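Local structure of uncharacterized protein TP-0789 domain-containing protein (Nitrosomonas europaea ATCC 19718, 3BUU) at residues Q10-K15 with D129-E134; L148-Q153 with P158-F163; K15-R20 with R108-G113; N103-R108 with L170-R175. The protein is of unknown function but, as a LolA-like protein, probably binds lipoproteins or other lipidic ligands in the cell envelope. All blocks are in the same frame, centred on the assembly; numbering follows the deposited sequence. Where two conformers were deposited one is given.

Contact 1 (Q10-K15 with D129-E134)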
loop_
_atom_site.group_PDB
_atom_site.type_symbol
_atom_site.label_atom_id
_atom_site.label_comp_id
_atom_site.label_asym_id
_atom_site.label_seq_id
_atom_site.Cartn_x
_atom_site.Cartn_y
_atom_site.Cartn_z
ATOM N N GLN A 10 18.990 2.342 -4.700
ATOM C CA GLN A 10 18.430 2.936 -3.489
ATOM C C GLN A 10 17.836 4.312 -3.773
ATOM O O GLN A 10 16.722 4.641 -3.298
ATOM C CB GLN A 10 19.536 3.053 -2.446
ATOM C CG GLN A 10 19.898 1.735 -1.840
ATOM C CD GLN A 10 20.782 0.803 -2.698
ATOM O OE1 GLN A 10 21.438 1.206 -3.722
ATOM N NE2 GLN A 10 20.816 -0.489 -2.258
ATOM N N SER A 11 18.544 5.139 -4.535
ATOM C CA SER A 11 18.026 6.479 -4.810
ATOM C C SER A 11 16.813 6.455 -5.714
ATOM O O SER A 11 15.909 7.251 -5.531
ATOM C CB SER A 11 19.106 7.439 -5.292
ATOM O OG SER A 11 19.505 7.171 -6.610
ATOM N N ILE A 12 16.773 5.525 -6.669
ATOM C CA ILE A 12 15.623 5.369 -7.538
ATOM C C ILE A 12 14.401 5.016 -6.680
ATOM O O ILE A 12 13.328 5.592 -6.833
ATOM C CB ILE A 12 15.867 4.286 -8.611
ATOM C CG1 ILE A 12 16.983 4.720 -9.576
ATOM C CG2 ILE A 12 14.600 4.033 -9.409
ATOM C CD1 ILE A 12 17.481 3.547 -10.407
ATOM N N LEU A 13 14.565 4.048 -5.786
ATOM C CA LEU A 13 13.451 3.638 -4.940
ATOM C C LEU A 13 12.992 4.781 -4.043
ATOM O O LEU A 13 11.793 4.961 -3.847
ATOM C CB LEU A 13 13.851 2.421 -4.098
ATOM C CG LEU A 13 12.677 1.793 -3.365
ATOM C CD1 LEU A 13 11.590 1.304 -4.287
ATOM C CD2 LEU A 13 13.234 0.669 -2.439
ATOM N N GLU A 14 13.945 5.518 -3.480
ATOM C CA GLU A 14 13.611 6.679 -2.641
ATOM C C GLU A 14 12.788 7.700 -3.402
ATOM O O GLU A 14 11.812 8.259 -2.893
ATOM C CB GLU A 14 14.902 7.361 -2.147
ATOM C CG GLU A 14 15.524 6.696 -0.935
ATOM C CD GLU A 14 16.977 7.066 -0.662
ATOM O OE1 GLU A 14 17.665 7.675 -1.514
ATOM O OE2 GLU A 14 17.448 6.698 0.435
ATOM N N LYS A 15 13.212 7.964 -4.631
ATOM C CA LYS A 15 12.531 8.942 -5.468
ATOM C C LYS A 15 11.141 8.489 -5.823
ATOM O O LYS A 15 10.196 9.299 -5.802
ATOM C CB LYS A 15 13.347 9.323 -6.695
ATOM C CG LYS A 15 14.613 10.080 -6.319
ATOM C CD LYS A 15 15.615 10.282 -7.415
ATOM C CE LYS A 15 16.877 10.944 -6.841
ATOM N NZ LYS A 15 16.569 12.274 -6.249
ATOM N N ASP A 129 11.483 4.751 -21.144
ATOM C CA ASP A 129 12.407 3.800 -20.549
ATOM C C ASP A 129 12.139 3.742 -19.059
ATOM O O ASP A 129 11.876 4.750 -18.423
ATOM C CB ASP A 129 13.874 4.226 -20.740
ATOM C CG ASP A 129 14.240 4.427 -22.184
ATOM O OD1 ASP A 129 13.963 3.507 -22.949
ATOM O OD2 ASP A 129 14.832 5.482 -22.546
ATOM N N TYR A 130 12.264 2.538 -18.528
ATOM C CA TYR A 130 11.997 2.244 -17.145
ATOM C C TYR A 130 13.165 1.533 -16.532
ATOM O O TYR A 130 13.744 0.641 -17.150
ATOM C CB TYR A 130 10.726 1.353 -16.999
ATOM C CG TYR A 130 9.514 2.009 -17.546
ATOM C CD1 TYR A 130 8.748 2.886 -16.766
ATOM C CD2 TYR A 130 9.142 1.786 -18.862
ATOM C CE1 TYR A 130 7.664 3.516 -17.336
ATOM C CE2 TYR A 130 8.045 2.400 -19.413
ATOM C CZ TYR A 130 7.327 3.285 -18.657
ATOM O OH TYR A 130 6.213 3.878 -19.204
ATOM N N TYR A 131 13.482 1.884 -15.298
ATOM C CA TYR A 131 14.269 1.022 -14.441
ATOM C C TYR A 131 13.346 -0.067 -13.919
ATOM O O TYR A 131 12.288 0.251 -13.386
ATOM C CB TYR A 131 14.814 1.798 -13.242
ATOM C CG TYR A 131 15.655 2.990 -13.558
ATOM C CD1 TYR A 131 16.867 2.869 -14.198
ATOM C CD2 TYR A 131 15.267 4.261 -13.143
ATOM C CE1 TYR A 131 17.694 4.003 -14.412
ATOM C CE2 TYR A 131 16.061 5.379 -13.359
ATOM C CZ TYR A 131 17.276 5.260 -14.004
ATOM O OH TYR A 131 18.081 6.361 -14.199
ATOM N N VAL A 132 13.769 -1.330 -13.957
ATOM C CA VAL A 132 13.027 -2.419 -13.310
ATOM C C VAL A 132 13.813 -2.823 -12.091
ATOM O O VAL A 132 14.907 -3.418 -12.230
ATOM C CB VAL A 132 12.738 -3.622 -14.249
ATOM C CG1 VAL A 132 11.840 -4.626 -13.521
ATOM C CG2 VAL A 132 12.083 -3.149 -15.525
ATOM N N LEU A 133 13.315 -2.450 -10.918
ATOM C CA LEU A 133 13.994 -2.787 -9.688
ATOM C C LEU A 133 13.463 -4.093 -9.136
ATOM O O LEU A 133 12.254 -4.290 -9.066
ATOM C CB LEU A 133 13.765 -1.716 -8.603
ATOM C CG LEU A 133 14.262 -0.307 -8.959
ATOM C CD1 LEU A 133 14.004 0.674 -7.777
ATOM C CD2 LEU A 133 15.727 -0.306 -9.306
ATOM N N GLU A 134 14.357 -4.961 -8.698
ATOM C CA GLU A 134 13.979 -6.132 -7.931
ATOM C C GLU A 134 14.092 -5.763 -6.450
ATOM O O GLU A 134 15.185 -5.392 -5.979
ATOM C CB GLU A 134 14.903 -7.303 -8.264
ATOM C CG GLU A 134 14.517 -8.518 -7.442
ATOM C CD GLU A 134 14.962 -9.828 -8.039
ATOM O OE1 GLU A 134 15.504 -9.843 -9.155
ATOM O OE2 GLU A 134 14.742 -10.868 -7.392
#
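Ile12 and Tyr131 make the aromatic part of this contact through a CH-pi interaction. The terminal methyl CD1 of Ile12 stands over the centre of the Tyr131 ring, 3.6 Å from its centroid and 10° off the normal, almost straight above one face. Ile12 CG1 follows on the same ring near CE2. The isoleucine reaches the ring because CG1 is anti to the carbonyl carbon (chi1 -66°) and the extended chi2 of 166° carries CD1 out over the ring.

In the fold, the N-terminal helix 9-20 lies across one face of the curved antiparallel sheet characteristic of LolA-like proteins. The local axes of helix 10-15 and strand 129-134 come within 10.0 Å, nearly at right angles, and Tyr131 and Leu133, two apart on the strand, both turn their side chains to the helix.

The aliphatic part centres on Leu133. Its CD1 branch meets the other arm of Ile12, with CG2 3.8 Å from Leu133 CD1, and also lies 4.1 Å from Leu13 CB, so that it touches two successive residues of the helix. Val151 and Leu149 of the adjoining strand 146-152 extend this apolar layer beneath Ile12 and Leu13.

Contact 2 (L148-Q153 with P158-F163)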
loop_
_atom_site.group_PDB
_atom_site.type_symbol
_atom_site.label_atom_id
_atom_site.label_comp_id
_atom_site.label_asym_id
_atom_site.label_seq_id
_atom_site.Cartn_x
_atom_site.Cartn_y
_atom_site.Cartn_z
ATOM N N LEU A 148 8.791 -6.654 -8.233
ATOM C CA LEU A 148 9.493 -5.974 -9.315
ATOM C C LEU A 148 8.748 -4.678 -9.548
ATOM O O LEU A 148 7.544 -4.683 -9.754
ATOM C CB LEU A 148 9.503 -6.822 -10.603
ATOM C CG LEU A 148 10.204 -8.172 -10.517
ATOM C CD1 LEU A 148 10.245 -8.786 -11.912
ATOM C CD2 LEU A 148 11.559 -8.089 -9.869
ATOM N N LEU A 149 9.473 -3.566 -9.495
ATOM C CA LEU A 149 8.894 -2.236 -9.608
ATOM C C LEU A 149 9.490 -1.518 -10.816
ATOM O O LEU A 149 10.711 -1.380 -10.911
ATOM C CB LEU A 149 9.176 -1.430 -8.322
ATOM C CG LEU A 149 8.617 0.004 -8.324
ATOM C CD1 LEU A 149 7.106 0.038 -8.316
ATOM C CD2 LEU A 149 9.199 0.777 -7.166
ATOM N N TRP A 150 8.627 -1.074 -11.727
ATOM C CA TRP A 150 9.026 -0.265 -12.864
ATOM C C TRP A 150 8.966 1.204 -12.468
ATOM O O TRP A 150 7.907 1.682 -12.027
ATOM C CB TRP A 150 8.075 -0.503 -14.038
ATOM C CG TRP A 150 8.316 -1.723 -14.868
ATOM C CD1 TRP A 150 8.693 -1.718 -16.168
ATOM C CD2 TRP A 150 8.146 -3.103 -14.500
ATOM N NE1 TRP A 150 8.818 -3.009 -16.627
ATOM C CE2 TRP A 150 8.514 -3.873 -15.614
ATOM C CE3 TRP A 150 7.746 -3.760 -13.330
ATOM C CZ2 TRP A 150 8.478 -5.253 -15.632
ATOM C CZ3 TRP A 150 7.713 -5.178 -13.317
ATOM C CH2 TRP A 150 8.082 -5.894 -14.488
ATOM N N VAL A 151 10.067 1.917 -12.661
ATOM C CA VAL A 151 10.192 3.317 -12.318
ATOM C C VAL A 151 10.615 4.048 -13.589
ATOM O O VAL A 151 11.626 3.700 -14.217
ATOM C CB VAL A 151 11.211 3.516 -11.178
ATOM C CG1 VAL A 151 11.350 5.011 -10.884
ATOM C CG2 VAL A 151 10.782 2.789 -9.926
ATOM N N ASN A 152 9.838 5.054 -13.975
ATOM C CA ASN A 152 10.172 5.817 -15.189
ATOM C C ASN A 152 11.522 6.495 -15.036
ATOM O O ASN A 152 11.775 7.188 -14.050
ATOM C CB ASN A 152 9.078 6.861 -15.372
ATOM C CG ASN A 152 9.039 7.430 -16.755
ATOM O OD1 ASN A 152 10.048 7.798 -17.287
ATOM N ND2 ASN A 152 7.873 7.552 -17.312
ATOM N N GLN A 153 12.407 6.319 -16.015
ATOM C CA GLN A 153 13.741 6.911 -15.916
ATOM C C GLN A 153 13.687 8.417 -16.032
ATOM O O GLN A 153 14.591 9.103 -15.575
ATOM C CB GLN A 153 14.650 6.388 -17.001
ATOM C CG GLN A 153 14.957 4.894 -16.866
ATOM C CD GLN A 153 15.994 4.423 -17.852
ATOM O OE1 GLN A 153 16.552 5.213 -18.613
ATOM N NE2 GLN A 153 16.203 3.132 -17.904
ATOM N N PRO A 158 6.607 5.976 -10.223
ATOM C CA PRO A 158 6.257 4.545 -10.288
ATOM C C PRO A 158 5.298 4.325 -11.447
ATOM O O PRO A 158 4.349 5.103 -11.640
ATOM C CB PRO A 158 5.620 4.300 -8.906
ATOM C CG PRO A 158 5.039 5.629 -8.505
ATOM C CD PRO A 158 5.984 6.669 -9.080
ATOM N N TYR A 159 5.490 3.204 -12.141
ATOM C CA TYR A 159 4.691 2.884 -13.302
ATOM C C TYR A 159 3.827 1.659 -13.062
ATOM O O TYR A 159 2.614 1.712 -13.232
ATOM C CB TYR A 159 5.613 2.702 -14.519
ATOM C CG TYR A 159 4.947 2.184 -15.762
ATOM C CD1 TYR A 159 3.906 2.867 -16.365
ATOM C CD2 TYR A 159 5.382 1.009 -16.341
ATOM C CE1 TYR A 159 3.308 2.376 -17.511
ATOM C CE2 TYR A 159 4.792 0.512 -17.472
ATOM C CZ TYR A 159 3.778 1.202 -18.057
ATOM O OH TYR A 159 3.160 0.713 -19.182
ATOM N N LYS A 160 4.445 0.539 -12.683
ATOM C CA LYS A 160 3.717 -0.683 -12.436
ATOM C C LYS A 160 4.584 -1.560 -11.566
ATOM O O LYS A 160 5.795 -1.325 -11.400
ATOM C CB LYS A 160 3.358 -1.385 -13.771
ATOM C CG LYS A 160 4.513 -2.049 -14.481
ATOM C CD LYS A 160 4.089 -2.687 -15.799
ATOM C CE LYS A 160 5.270 -3.459 -16.428
ATOM N NZ LYS A 160 4.834 -4.171 -17.652
ATOM N N ALA A 161 3.960 -2.578 -10.996
ATOM C CA ALA A 161 4.652 -3.530 -10.164
ATOM C C ALA A 161 4.134 -4.925 -10.396
ATOM O O ALA A 161 2.991 -5.145 -10.801
ATOM C CB ALA A 161 4.575 -3.123 -8.704
ATOM N N GLU A 162 5.008 -5.879 -10.067
ATOM C CA GLU A 162 4.644 -7.314 -10.034
ATOM C C GLU A 162 4.984 -7.838 -8.654
ATOM O O GLU A 162 6.096 -7.595 -8.153
ATOM C CB GLU A 162 5.423 -8.079 -11.116
ATOM C CG GLU A 162 5.026 -7.759 -12.548
ATOM C CD GLU A 162 5.832 -8.514 -13.564
ATOM O OE1 GLU A 162 6.835 -9.128 -13.196
ATOM O OE2 GLU A 162 5.485 -8.434 -14.752
ATOM N N PHE A 163 4.042 -8.568 -8.041
ATOM C CA PHE A 163 4.200 -9.023 -6.658
ATOM C C PHE A 163 4.302 -10.541 -6.685
ATOM O O PHE A 163 3.467 -11.195 -7.323
ATOM C CB PHE A 163 2.971 -8.595 -5.828
ATOM C CG PHE A 163 2.811 -7.126 -5.778
ATOM C CD1 PHE A 163 3.382 -6.411 -4.716
ATOM C CD2 PHE A 163 2.143 -6.435 -6.798
ATOM C CE1 PHE A 163 3.278 -5.027 -4.668
ATOM C CE2 PHE A 163 2.028 -5.048 -6.754
ATOM C CZ PHE A 163 2.585 -4.347 -5.687
#
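The beta hairpin of strands 146-152 and 158-164 brings the side chains of Trp150 and Lys160 together on the face that also carries Leu148 and Glu162. Leu148 and Glu162 form a hydrogen-bonded antiparallel pair: Leu148 N donates to Glu162 O at 2.9 Å, and Glu162 N to Leu148 O at 2.8 Å. Trp150 N bonds to Lys160 O and Tyr159 N to Trp150 O.

Lys160 lies across the indole. Its CG sits between the backbone N and the carbonyl carbon (chi1 73°), and the extended chain beyond brings CE 3.4 Å from the centroid of the Trp150 five-membered ring, over the face. NZ is 4.5 Å from that centroid, a cation-pi contact. The Glu162 carboxylate approaches the six-membered end obliquely, its CD 3.6 Å from Trp150 CH2, while its OE1 bonds to Tyr164 and the indole NE1 to Glu123. An alanine in place of Trp150 would probably leave the Lys160 chain without its aromatic bed and Glu123 without the indole N-H.

On the other face Leu149 CD1 packs 4.1 Å from Ala161 CB, and Leu149 touches Leu13 of helix 9-20. Such antiparallel pairing, one face packed on a helix, fits the curved LolA-like sheet.

Contact 3 (K15-R20 with R108-G113)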
loop_
_atom_site.group_PDB
_atom_site.type_symbol
_atom_site.label_atom_id
_atom_site.label_comp_id
_atom_site.label_asym_id
_atom_site.label_seq_id
_atom_site.Cartn_x
_atom_site.Cartn_y
_atom_site.Cartn_z
ATOM N N LYS A 15 13.212 7.964 -4.631
ATOM C CA LYS A 15 12.531 8.942 -5.468
ATOM C C LYS A 15 11.141 8.489 -5.823
ATOM O O LYS A 15 10.196 9.299 -5.802
ATOM C CB LYS A 15 13.347 9.323 -6.695
ATOM C CG LYS A 15 14.613 10.080 -6.319
ATOM C CD LYS A 15 15.615 10.282 -7.415
ATOM C CE LYS A 15 16.877 10.944 -6.841
ATOM N NZ LYS A 15 16.569 12.274 -6.249
ATOM N N ALA A 16 10.984 7.218 -6.148
ATOM C CA ALA A 16 9.647 6.690 -6.428
ATOM C C ALA A 16 8.751 6.750 -5.172
ATOM O O ALA A 16 7.571 7.144 -5.246
ATOM C CB ALA A 16 9.759 5.279 -6.990
ATOM N N ASP A 17 9.304 6.358 -4.013
ATOM C CA ASP A 17 8.551 6.469 -2.763
ATOM C C ASP A 17 8.090 7.893 -2.481
ATOM O O ASP A 17 6.959 8.099 -2.026
ATOM C CB ASP A 17 9.396 6.060 -1.560
ATOM C CG ASP A 17 9.499 4.562 -1.282
ATOM O OD1 ASP A 17 8.693 3.754 -1.767
ATOM O OD2 ASP A 17 10.434 4.236 -0.481
ATOM N N GLU A 18 8.976 8.872 -2.710
ATOM C CA GLU A 18 8.633 10.250 -2.406
ATOM C C GLU A 18 7.626 10.850 -3.387
ATOM O O GLU A 18 6.955 11.810 -3.032
ATOM C CB GLU A 18 9.875 11.088 -2.252
ATOM C CG GLU A 18 10.474 11.519 -3.484
ATOM C CD GLU A 18 11.786 12.272 -3.256
ATOM O OE1 GLU A 18 12.225 12.403 -2.091
ATOM O OE2 GLU A 18 12.375 12.733 -4.233
ATOM N N ILE A 19 7.498 10.263 -4.578
ATOM C CA ILE A 19 6.430 10.627 -5.486
ATOM C C ILE A 19 5.096 10.022 -5.026
ATOM O O ILE A 19 4.066 10.690 -5.091
ATOM C CB ILE A 19 6.814 10.267 -6.912
ATOM C CG1 ILE A 19 7.878 11.255 -7.389
ATOM C CG2 ILE A 19 5.591 10.200 -7.820
ATOM C CD1 ILE A 19 8.603 10.788 -8.632
ATOM N N ARG A 20 5.119 8.764 -4.616
ATOM C CA ARG A 20 3.901 8.124 -4.179
ATOM C C ARG A 20 3.292 8.861 -2.980
ATOM O O ARG A 20 2.088 9.160 -2.990
ATOM C CB ARG A 20 4.230 6.686 -3.836
ATOM C CG ARG A 20 3.101 5.851 -3.174
ATOM C CD ARG A 20 1.987 5.410 -4.113
ATOM N NE ARG A 20 1.238 4.360 -3.400
ATOM C CZ ARG A 20 -0.045 4.396 -2.990
ATOM N NH1 ARG A 20 -0.842 5.480 -3.200
ATOM N NH2 ARG A 20 -0.512 3.328 -2.335
ATOM N N ARG A 108 1.320 0.398 5.127
ATOM C CA ARG A 108 2.730 0.843 4.937
ATOM C C ARG A 108 2.722 2.091 4.078
ATOM O O ARG A 108 1.784 2.349 3.322
ATOM C CB ARG A 108 3.631 -0.193 4.219
ATOM C CG ARG A 108 3.795 -1.570 4.862
ATOM C CD ARG A 108 4.252 -1.548 6.290
ATOM N NE ARG A 108 5.691 -1.745 6.467
ATOM C CZ ARG A 108 6.231 -1.931 7.657
ATOM N NH1 ARG A 108 5.471 -1.909 8.730
ATOM N NH2 ARG A 108 7.530 -2.088 7.781
ATOM N N ALA A 109 3.789 2.868 4.185
ATOM C CA ALA A 109 3.942 4.081 3.398
ATOM C C ALA A 109 4.882 3.865 2.230
ATOM O O ALA A 109 4.653 4.388 1.134
ATOM C CB ALA A 109 4.457 5.214 4.277
ATOM N N ASN A 110 5.941 3.099 2.472
ATOM C CA ASN A 110 7.115 3.151 1.587
ATOM C C ASN A 110 7.687 1.806 1.317
ATOM O O ASN A 110 7.602 0.931 2.183
ATOM C CB ASN A 110 8.167 4.026 2.245
ATOM C CG ASN A 110 7.662 5.463 2.402
ATOM O OD1 ASN A 110 7.232 6.036 1.419
ATOM N ND2 ASN A 110 7.626 6.002 3.614
ATOM N N PHE A 111 8.294 1.605 0.146
ATOM C CA PHE A 111 9.078 0.396 -0.074
ATOM C C PHE A 111 10.429 0.476 0.647
ATOM O O PHE A 111 10.919 -0.542 1.151
ATOM C CB PHE A 111 9.335 0.205 -1.562
ATOM C CG PHE A 111 8.116 -0.159 -2.359
ATOM C CD1 PHE A 111 7.431 -1.353 -2.141
ATOM C CD2 PHE A 111 7.682 0.700 -3.353
ATOM C CE1 PHE A 111 6.292 -1.672 -2.924
ATOM C CE2 PHE A 111 6.585 0.356 -4.142
ATOM C CZ PHE A 111 5.894 -0.829 -3.904
ATOM N N THR A 112 11.054 1.649 0.659
ATOM C CA THR A 112 12.361 1.817 1.318
ATOM C C THR A 112 12.242 1.372 2.759
ATOM O O THR A 112 11.273 1.724 3.448
ATOM C CB THR A 112 12.824 3.255 1.222
ATOM O OG1 THR A 112 13.052 3.598 -0.146
ATOM C CG2 THR A 112 14.137 3.489 1.969
ATOM N N GLY A 113 13.225 0.588 3.200
ATOM C CA GLY A 113 13.278 0.070 4.567
ATOM C C GLY A 113 12.720 -1.342 4.692
ATOM O O GLY A 113 13.082 -2.089 5.600
HETATM O O HOH W 1 5.563 5.921 -0.945
#
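Asp17, on the N-terminal helix of this LolA-like fold, holds the loop between helix 103-107 and strand 115-125 by directing its carboxylate at Phe111 and Thr112. With CG anti to the carbonyl carbon (chi1 -82°), the acid leans from the helix and presents both oxygens to consecutive backbone N-H groups. OD1 accepts from Phe111 N at 2.9 Å, on the syn side but 29° out of the carboxylate plane. OD2 takes Thr112 N, also at 2.9 Å, through its syn lone pair.

The Thr112 hydroxyl gives OD2 a second donor. Its OG1 lies anti to the carbonyl carbon, beside its own backbone N, which lets both groups reach the one oxygen; OG1 donates at 2.7 Å from the anti side, 32° out of the carboxylate plane. Three bonds thus grip the largely buried acid and probably favour its ionised form. With an asparagine here one oxygen becomes an NH2, which would probably leave Phe111 N-H, or the N-H and hydroxyl of Thr112, without an acceptor.

Asn110 CB packs against OD2, whereas its amide oxygen turns to Gln23. Next to this, a water lies 2.8 Å from Asp17 O and 2.7 Å from Ala109 O, bridging helix and loop.

Contact 4 (N103-R108 with L170-R175); sequences NGDIAR and LLKTSR
Asp105 and Lys172 form a salt bridge between the short helix 103-107 and strand 170-182, joining an interior element of the LolA-like fold to its curved antiparallel sheet. Along the helical segment, the carbonyl of Asn103 takes up both Ile106 N and Ala107 N, and Gly104 O receives Arg108 N; these bonds close the single turn that carries the acid.

Asp105 follows, with its CB directed at the strand and its CG anti to the carbonyl carbon (chi1 -63°). Its OD2 is also bonded by the backbone N of Ala102, just before the segment, while OD1 is bonded to Tyr144 OH, so both carboxylate oxygens are engaged.

Beyond it, Arg108 is the first residue to leave helical geometry.

Lys172 comes from the opposite direction. Its first torsion (chi1 65°) places CG between the backbone N and the carbonyl carbon, and an extended chain then spans to the helix. Leu171 and Lys172 both face Phe163 in a classic beta bulge, and Phe163 makes a cation-pi contact with the lysine. The ammonium also bonds to Gln100 O and Tyr144 OH, and Lys172 NZ donates to the syn lone pair of Asp105 OD2 at 2.9 Å.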
loop_
_atom_site.group_PDB
_atom_site.type_symbol
_atom_site.label_atom_id
_atom_site.label_comp_id
_atom_site.label_asym_id
_atom_site.label_seq_id
_atom_site.Cartn_x
_atom_site.Cartn_y
_atom_site.Cartn_z
ATOM N N ASN A 103 -2.980 -6.109 3.635
ATOM C CA ASN A 103 -2.913 -5.137 4.728
ATOM C C ASN A 103 -1.776 -4.137 4.540
ATOM O O ASN A 103 -1.963 -2.936 4.717
ATOM C CB ASN A 103 -2.744 -5.877 6.047
ATOM C CG ASN A 103 -4.009 -6.593 6.486
ATOM O OD1 ASN A 103 -5.113 -6.142 6.203
ATOM N ND2 ASN A 103 -3.831 -7.707 7.187
ATOM N N GLY A 104 -0.587 -4.618 4.170
ATOM C CA GLY A 104 0.550 -3.723 4.026
ATOM C C GLY A 104 0.390 -2.747 2.876
ATOM O O GLY A 104 1.017 -1.677 2.925
ATOM N N ASP A 105 -0.424 -3.066 1.868
ATOM C CA ASP A 105 -0.609 -2.140 0.799
ATOM C C ASP A 105 -1.267 -0.852 1.264
ATOM O O ASP A 105 -1.079 0.195 0.650
ATOM C CB ASP A 105 -1.474 -2.754 -0.314
ATOM C CG ASP A 105 -0.875 -3.950 -0.997
ATOM O OD1 ASP A 105 0.364 -4.053 -1.037
ATOM O OD2 ASP A 105 -1.676 -4.779 -1.514
ATOM N N ILE A 106 -2.050 -0.901 2.330
ATOM C CA ILE A 106 -2.673 0.320 2.853
ATOM C C ILE A 106 -1.962 0.834 4.084
ATOM O O ILE A 106 -1.849 2.057 4.270
ATOM C CB ILE A 106 -4.157 0.062 3.135
ATOM C CG1 ILE A 106 -4.801 -0.453 1.858
ATOM C CG2 ILE A 106 -4.850 1.308 3.700
ATOM C CD1 ILE A 106 -4.694 0.460 0.647
ATOM N N ALA A 107 -1.443 -0.065 4.899
ATOM C CA ALA A 107 -0.900 0.353 6.178
ATOM C C ALA A 107 0.521 0.887 6.088
ATOM O O ALA A 107 0.908 1.671 6.937
ATOM C CB ALA A 107 -0.951 -0.815 7.160
ATOM N N ARG A 108 1.320 0.398 5.127
ATOM C CA ARG A 108 2.730 0.843 4.937
ATOM C C ARG A 108 2.722 2.091 4.078
ATOM O O ARG A 108 1.784 2.349 3.322
ATOM C CB ARG A 108 3.631 -0.193 4.219
ATOM C CG ARG A 108 3.795 -1.570 4.862
ATOM C CD ARG A 108 4.252 -1.548 6.290
ATOM N NE ARG A 108 5.691 -1.745 6.467
ATOM C CZ ARG A 108 6.231 -1.931 7.657
ATOM N NH1 ARG A 108 5.471 -1.909 8.730
ATOM N NH2 ARG A 108 7.530 -2.088 7.781
ATOM N N LEU A 170 4.229 -15.414 -9.491
ATOM C CA LEU A 170 3.540 -14.142 -9.651
ATOM C C LEU A 170 2.163 -14.233 -9.034
ATOM O O LEU A 170 1.388 -15.131 -9.384
ATOM C CB LEU A 170 3.447 -13.788 -11.128
ATOM C CG LEU A 170 2.783 -12.454 -11.485
ATOM C CD1 LEU A 170 3.576 -11.253 -11.013
ATOM C CD2 LEU A 170 2.575 -12.323 -12.967
ATOM N N LEU A 171 1.836 -13.285 -8.167
ATOM C CA LEU A 171 0.539 -13.264 -7.509
ATOM C C LEU A 171 -0.400 -12.196 -8.038
ATOM O O LEU A 171 -1.594 -12.454 -8.176
ATOM C CB LEU A 171 0.714 -13.063 -6.038
ATOM C CG LEU A 171 1.434 -14.215 -5.333
ATOM C CD1 LEU A 171 1.548 -13.905 -3.828
ATOM C CD2 LEU A 171 0.736 -15.558 -5.572
ATOM N N LYS A 172 0.136 -11.011 -8.321
ATOM C CA LYS A 172 -0.718 -9.925 -8.757
ATOM C C LYS A 172 0.176 -8.852 -9.339
ATOM O O LYS A 172 1.390 -8.890 -9.190
ATOM C CB LYS A 172 -1.598 -9.379 -7.613
ATOM C CG LYS A 172 -0.841 -8.724 -6.504
ATOM C CD LYS A 172 -1.706 -8.296 -5.326
ATOM C CE LYS A 172 -0.937 -7.437 -4.318
ATOM N NZ LYS A 172 -1.751 -7.219 -3.103
ATOM N N THR A 173 -0.461 -7.904 -10.005
ATOM C CA THR A 173 0.230 -6.789 -10.593
ATOM C C THR A 173 -0.491 -5.510 -10.189
ATOM O O THR A 173 -1.674 -5.531 -9.850
ATOM C CB THR A 173 0.228 -6.901 -12.137
ATOM O OG1 THR A 173 -1.121 -6.952 -12.597
ATOM C CG2 THR A 173 0.969 -8.125 -12.622
ATOM N N SER A 174 0.226 -4.397 -10.189
ATOM C CA SER A 174 -0.384 -3.117 -9.951
ATOM C C SER A 174 0.049 -2.127 -11.025
ATOM O O SER A 174 1.106 -2.277 -11.640
ATOM C CB SER A 174 -0.048 -2.572 -8.577
ATOM O OG SER A 174 1.326 -2.289 -8.534
ATOM N N ARG A 175 -0.786 -1.127 -11.226
ATOM C CA ARG A 175 -0.491 0.019 -12.083
ATOM C C ARG A 175 -0.833 1.294 -11.318
ATOM O O ARG A 175 -1.822 1.350 -10.602
ATOM C CB ARG A 175 -1.407 -0.014 -13.332
ATOM C CG ARG A 175 -1.277 -1.194 -14.194
ATOM C CD ARG A 175 -2.100 -0.983 -15.469
ATOM N NE ARG A 175 -3.512 -0.564 -15.359
ATOM C CZ ARG A 175 -4.541 -1.397 -15.191
ATOM N NH1 ARG A 175 -4.339 -2.700 -15.009
ATOM N NH2 ARG A 175 -5.779 -0.925 -15.172
#

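Contacts 1 and 3 use successive parts of helix 9-20, sharing Lys15, with centres about 11 Å apart; Leu13 CD1 packs 3.7 Å from Phe111 CB between them. Contacts 1 and 2 are joined by neighbouring strands of the sheet, where Tyr131 N lies 2.8 Å from Val151 O. The hairpin of contact 2 also reaches the helix, since Pro158 CD meets Ile19 CG2 at 3.8 Å. On its other side it adjoins the strand of contact 4, with Phe163 O 2.8 Å from Leu171 N. Contacts 3 and 4 share Arg108, so the loop held by the helix leads directly out of the helix turn bearing the salt bridge. Contacts 1 and 4 do not touch, their nearest atoms lying about 10 Å apart.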